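Local coordinates for protein endo-beta-mannanase (Rhizomucor miehei, PDB 4QP0) that probably hydrolyses internal beta-1,4-mannosidic linkages in mannans, galactomannans and glucomannans, as a secreted glycoside hydrolase of family 5, at residues Gln282-Leu296 with Trp309-Phe323. Residues are numbered along the deposited sequence; the frame is centred on the assembly and turned at random.
Sequences QADADKPVIMEEYGL and WQGTVEDEDLAADAF
Tyr-294 reaches from the end of strand 289-294 across to Asp-321 and Phe-323 of the neighbouring strand and to helix 299-315. Its CG stands between the backbone N and carbonyl carbon (chi1 63°), which sets the ring between Trp-309 and Phe-323. CB lies near Trp-309 CZ3; Tyr-294 CD1 then meets the indole edge, 3.6 Å from Trp-309 CE3, while CD2 passes Ala-322 O and CE2 approaches Asp-321 OD1. Phe-323 CB covers one ring face in a CH-pi contact, 3.6 Å from Tyr-294 CZ and offset toward the rim. At the tip, a tyrosine can both give and take: Tyr-294 OH donates to Asp-321 OD1 on the anti side, tilted out of the carboxylate plane, and accepts from Gln-310 NE2 at 2.9 Å, with an N-H...O angle of 162°. The Gln-310 amide stands nearly perpendicular to the ring, and His-352 holds the other carboxylate oxygen of Asp-321. Leu-296 brings its branched end against Trp-309 CH2, extending the apolar patch.

Thioether flexibility suits Met-291, whose chain bends at its last torsion to lay CE against Val-313 CG2. Small Ala-320 leaves room for Ile-290 CG1 beside its CB. Between the parallel strands, Met-291 N bonds to Ala-320 O and Met-291 O accepts from Ala-322 N at 2.7 Å.

Beyond the other end of the strand pair, the buried Gln-282 amide uses both its ends: OE1 accepts from Val-289 N and, in its carbonyl plane, from Ala-319 N at 2.9 Å, while NE2 donates to Asp-317 O, 2.8 Å away. This ties helix 270-284 to the Schellman turn closing helix 299-315. Strand 289-294, that helix and strand 320-323 form a beta-alpha-beta unit of the family 5 TIM barrel.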
# COMPACT_ATOMS: atom_id res chain seq x y z
N GLN A 282 12.28 9.88 8.15
CA GLN A 282 12.18 10.67 6.92
C GLN A 282 13.21 11.80 6.91
O GLN A 282 13.83 12.07 5.88
CB GLN A 282 10.79 11.29 6.78
CG GLN A 282 10.60 12.18 5.55
CD GLN A 282 9.24 12.86 5.52
OE1 GLN A 282 8.21 12.25 5.21
NE2 GLN A 282 9.24 14.15 5.84
N ALA A 283 13.37 12.46 8.06
CA ALA A 283 14.34 13.54 8.18
C ALA A 283 15.79 13.05 8.24
O ALA A 283 16.69 13.71 7.72
CB ALA A 283 14.03 14.41 9.39
N ASP A 284 16.02 11.91 8.87
CA ASP A 284 17.38 11.41 9.12
C ASP A 284 17.98 10.65 7.94
O ASP A 284 19.19 10.65 7.73
CB ASP A 284 17.43 10.59 10.42
CG ASP A 284 17.01 11.40 11.64
OD1 ASP A 284 17.14 12.64 11.59
OD2 ASP A 284 16.56 10.80 12.64
N ALA A 285 17.11 9.97 7.19
CA ALA A 285 17.45 9.57 5.84
C ALA A 285 16.83 10.69 5.01
O ALA A 285 16.12 11.52 5.55
CB ALA A 285 16.85 8.22 5.49
N ASP A 286 17.12 10.77 3.73
CA ASP A 286 16.58 11.90 2.98
C ASP A 286 15.53 11.43 1.98
O ASP A 286 15.62 11.72 0.79
CB ASP A 286 17.71 12.69 2.33
CG ASP A 286 17.50 14.19 2.41
OD1 ASP A 286 16.53 14.62 3.07
OD2 ASP A 286 18.31 14.93 1.80
N LYS A 287 14.54 10.68 2.48
CA LYS A 287 13.48 10.08 1.66
C LYS A 287 12.12 10.33 2.27
O LYS A 287 11.98 10.26 3.50
CB LYS A 287 13.66 8.57 1.55
CG LYS A 287 14.87 8.14 0.75
CD LYS A 287 14.82 6.67 0.45
CE LYS A 287 16.09 6.27 -0.28
NZ LYS A 287 16.06 4.85 -0.69
N PRO A 288 11.10 10.59 1.43
CA PRO A 288 9.76 10.78 1.95
C PRO A 288 9.26 9.50 2.60
O PRO A 288 9.63 8.39 2.18
CB PRO A 288 8.93 11.09 0.70
CG PRO A 288 9.92 11.45 -0.35
CD PRO A 288 11.10 10.60 -0.04
N VAL A 289 8.44 9.68 3.63
CA VAL A 289 7.76 8.58 4.29
C VAL A 289 6.27 8.92 4.28
O VAL A 289 5.89 10.09 4.31
CB VAL A 289 8.31 8.35 5.72
CG1 VAL A 289 7.55 7.22 6.41
CG2 VAL A 289 9.78 7.99 5.67
N ILE A 290 5.45 7.88 4.19
CA ILE A 290 4.01 8.04 4.14
C ILE A 290 3.34 7.08 5.12
O ILE A 290 3.62 5.87 5.12
CB ILE A 290 3.47 7.86 2.69
CG1 ILE A 290 1.97 8.16 2.61
CG2 ILE A 290 3.81 6.48 2.14
CD1 ILE A 290 1.35 7.89 1.25
N MET A 291 2.50 7.63 5.99
CA MET A 291 1.63 6.83 6.84
C MET A 291 0.47 6.45 5.95
O MET A 291 -0.55 7.14 5.90
CB MET A 291 1.17 7.61 8.06
CG MET A 291 0.26 6.82 8.98
SD MET A 291 0.13 7.56 10.62
CE MET A 291 -0.83 9.04 10.30
N GLU A 292 0.64 5.35 5.22
CA GLU A 292 -0.27 5.07 4.12
C GLU A 292 -1.50 4.30 4.56
O GLU A 292 -2.45 4.18 3.79
CB GLU A 292 0.47 4.31 3.03
CG GLU A 292 1.07 3.00 3.50
CD GLU A 292 1.44 2.12 2.34
OE1 GLU A 292 1.31 2.61 1.20
OE2 GLU A 292 1.86 0.96 2.56
N GLU A 293 -1.47 3.78 5.78
CA GLU A 293 -2.65 3.21 6.43
C GLU A 293 -2.72 3.71 7.86
O GLU A 293 -1.74 3.65 8.60
CB GLU A 293 -2.62 1.69 6.45
CG GLU A 293 -3.25 1.01 5.25
CD GLU A 293 -3.39 -0.50 5.42
OE1 GLU A 293 -3.95 -0.96 6.43
OE2 GLU A 293 -2.94 -1.23 4.51
N TYR A 294 -3.88 4.24 8.23
CA TYR A 294 -4.21 4.41 9.64
C TYR A 294 -5.70 4.28 9.86
O TYR A 294 -6.49 4.56 8.95
CB TYR A 294 -3.63 5.70 10.24
CG TYR A 294 -4.14 6.99 9.66
CD1 TYR A 294 -5.18 7.68 10.28
CD2 TYR A 294 -3.56 7.54 8.53
CE1 TYR A 294 -5.64 8.89 9.77
CE2 TYR A 294 -4.01 8.74 8.01
CZ TYR A 294 -5.04 9.42 8.63
OH TYR A 294 -5.49 10.60 8.11
N GLY A 295 -6.07 3.81 11.04
CA GLY A 295 -7.47 3.60 11.32
C GLY A 295 -7.80 3.41 12.78
O GLY A 295 -6.97 2.95 13.56
N LEU A 296 -9.03 3.78 13.13
CA LEU A 296 -9.61 3.47 14.42
C LEU A 296 -11.02 2.90 14.21
O LEU A 296 -11.73 3.33 13.29
CB LEU A 296 -9.63 4.70 15.33
CG LEU A 296 -8.24 5.16 15.79
CD1 LEU A 296 -8.31 6.51 16.49
CD2 LEU A 296 -7.57 4.11 16.69
N TRP A 309 -3.45 12.93 15.49
CA TRP A 309 -2.49 12.26 14.61
C TRP A 309 -2.16 13.10 13.41
O TRP A 309 -1.01 13.12 12.96
CB TRP A 309 -3.04 10.93 14.11
CG TRP A 309 -3.28 9.86 15.15
CD1 TRP A 309 -2.99 9.89 16.51
CD2 TRP A 309 -3.84 8.53 14.91
NE1 TRP A 309 -3.34 8.71 17.12
CE2 TRP A 309 -3.86 7.85 16.21
CE3 TRP A 309 -4.32 7.85 13.79
CZ2 TRP A 309 -4.34 6.56 16.36
CZ3 TRP A 309 -4.81 6.55 13.95
CH2 TRP A 309 -4.80 5.92 15.20
N GLN A 310 -3.18 13.76 12.87
CA GLN A 310 -3.03 14.56 11.67
C GLN A 310 -2.21 15.83 11.95
O GLN A 310 -1.31 16.18 11.18
CB GLN A 310 -4.40 14.85 11.05
CG GLN A 310 -5.00 13.61 10.36
CD GLN A 310 -6.46 13.76 9.96
OE1 GLN A 310 -7.12 14.76 10.25
NE2 GLN A 310 -6.99 12.73 9.30
N GLY A 311 -2.51 16.48 13.08
CA GLY A 311 -1.70 17.59 13.59
C GLY A 311 -0.24 17.24 13.83
O GLY A 311 0.64 18.07 13.63
N THR A 312 0.02 16.00 14.25
CA THR A 312 1.39 15.48 14.35
C THR A 312 2.06 15.40 12.98
O THR A 312 3.20 15.84 12.83
CB THR A 312 1.44 14.09 15.04
OG1 THR A 312 0.79 14.18 16.31
CG2 THR A 312 2.87 13.62 15.23
N VAL A 313 1.34 14.86 12.00
CA VAL A 313 1.84 14.72 10.62
C VAL A 313 2.20 16.08 10.01
O VAL A 313 3.21 16.21 9.30
CB VAL A 313 0.84 13.95 9.73
CG1 VAL A 313 1.10 14.20 8.26
CG2 VAL A 313 0.90 12.46 10.03
N GLU A 314 1.35 17.07 10.29
CA GLU A 314 1.59 18.46 9.89
C GLU A 314 2.89 19.00 10.50
O GLU A 314 3.81 19.37 9.77
CB GLU A 314 0.40 19.35 10.28
CG GLU A 314 -0.71 19.36 9.23
CD GLU A 314 -2.11 19.51 9.80
OE1 GLU A 314 -2.30 20.25 10.79
OE2 GLU A 314 -3.03 18.88 9.25
N ASP A 315 2.97 19.03 11.83
CA ASP A 315 4.11 19.59 12.56
C ASP A 315 5.43 18.86 12.32
O ASP A 315 6.50 19.49 12.28
CB ASP A 315 3.81 19.63 14.06
CG ASP A 315 2.61 20.49 14.40
OD1 ASP A 315 2.21 21.32 13.56
OD2 ASP A 315 2.08 20.35 15.52
N GLU A 316 5.37 17.54 12.18
CA GLU A 316 6.57 16.74 11.95
C GLU A 316 7.02 16.82 10.50
O GLU A 316 8.10 16.34 10.15
CB GLU A 316 6.34 15.28 12.37
CG GLU A 316 6.26 15.01 13.87
CD GLU A 316 7.50 15.45 14.66
OE1 GLU A 316 8.63 15.33 14.14
OE2 GLU A 316 7.34 15.90 15.81
N ASP A 317 6.18 17.43 9.65
CA ASP A 317 6.46 17.63 8.23
C ASP A 317 6.56 16.30 7.46
O ASP A 317 7.37 16.14 6.53
CB ASP A 317 7.73 18.48 8.05
CG ASP A 317 7.61 19.49 6.93
OD1 ASP A 317 6.79 20.44 7.06
OD2 ASP A 317 8.34 19.36 5.92
N LEU A 318 5.73 15.34 7.87
CA LEU A 318 5.66 14.05 7.21
C LEU A 318 5.12 14.28 5.82
O LEU A 318 4.19 15.09 5.64
CB LEU A 318 4.78 13.07 8.00
CG LEU A 318 4.85 11.59 7.59
CD1 LEU A 318 6.14 10.94 8.05
CD2 LEU A 318 3.65 10.82 8.12
N ALA A 319 5.69 13.58 4.84
CA ALA A 319 5.38 13.81 3.42
C ALA A 319 3.90 13.67 3.11
O ALA A 319 3.32 14.52 2.43
CB ALA A 319 6.21 12.90 2.53
N ALA A 320 3.29 12.60 3.61
CA ALA A 320 1.87 12.35 3.36
C ALA A 320 1.31 11.26 4.25
O ALA A 320 2.05 10.54 4.93
CB ALA A 320 1.67 11.97 1.90
N ASP A 321 -0.01 11.13 4.24
CA ASP A 321 -0.69 10.08 4.98
C ASP A 321 -1.96 9.68 4.25
O ASP A 321 -2.56 10.49 3.54
CB ASP A 321 -1.05 10.57 6.38
CG ASP A 321 -1.89 11.84 6.34
OD1 ASP A 321 -3.14 11.73 6.35
OD2 ASP A 321 -1.30 12.93 6.26
N ALA A 322 -2.37 8.43 4.42
CA ALA A 322 -3.59 7.92 3.79
C ALA A 322 -4.37 7.09 4.80
O ALA A 322 -3.85 6.11 5.36
CB ALA A 322 -3.25 7.09 2.55
N PHE A 323 -5.62 7.49 5.03
CA PHE A 323 -6.45 6.82 6.02
C PHE A 323 -7.11 5.59 5.44
O PHE A 323 -7.34 5.49 4.23
CB PHE A 323 -7.51 7.76 6.61
CG PHE A 323 -8.67 8.03 5.69
CD1 PHE A 323 -9.77 7.18 5.68
CD2 PHE A 323 -8.68 9.14 4.87
CE1 PHE A 323 -10.85 7.43 4.84
CE2 PHE A 323 -9.75 9.41 4.04
CZ PHE A 323 -10.84 8.55 4.02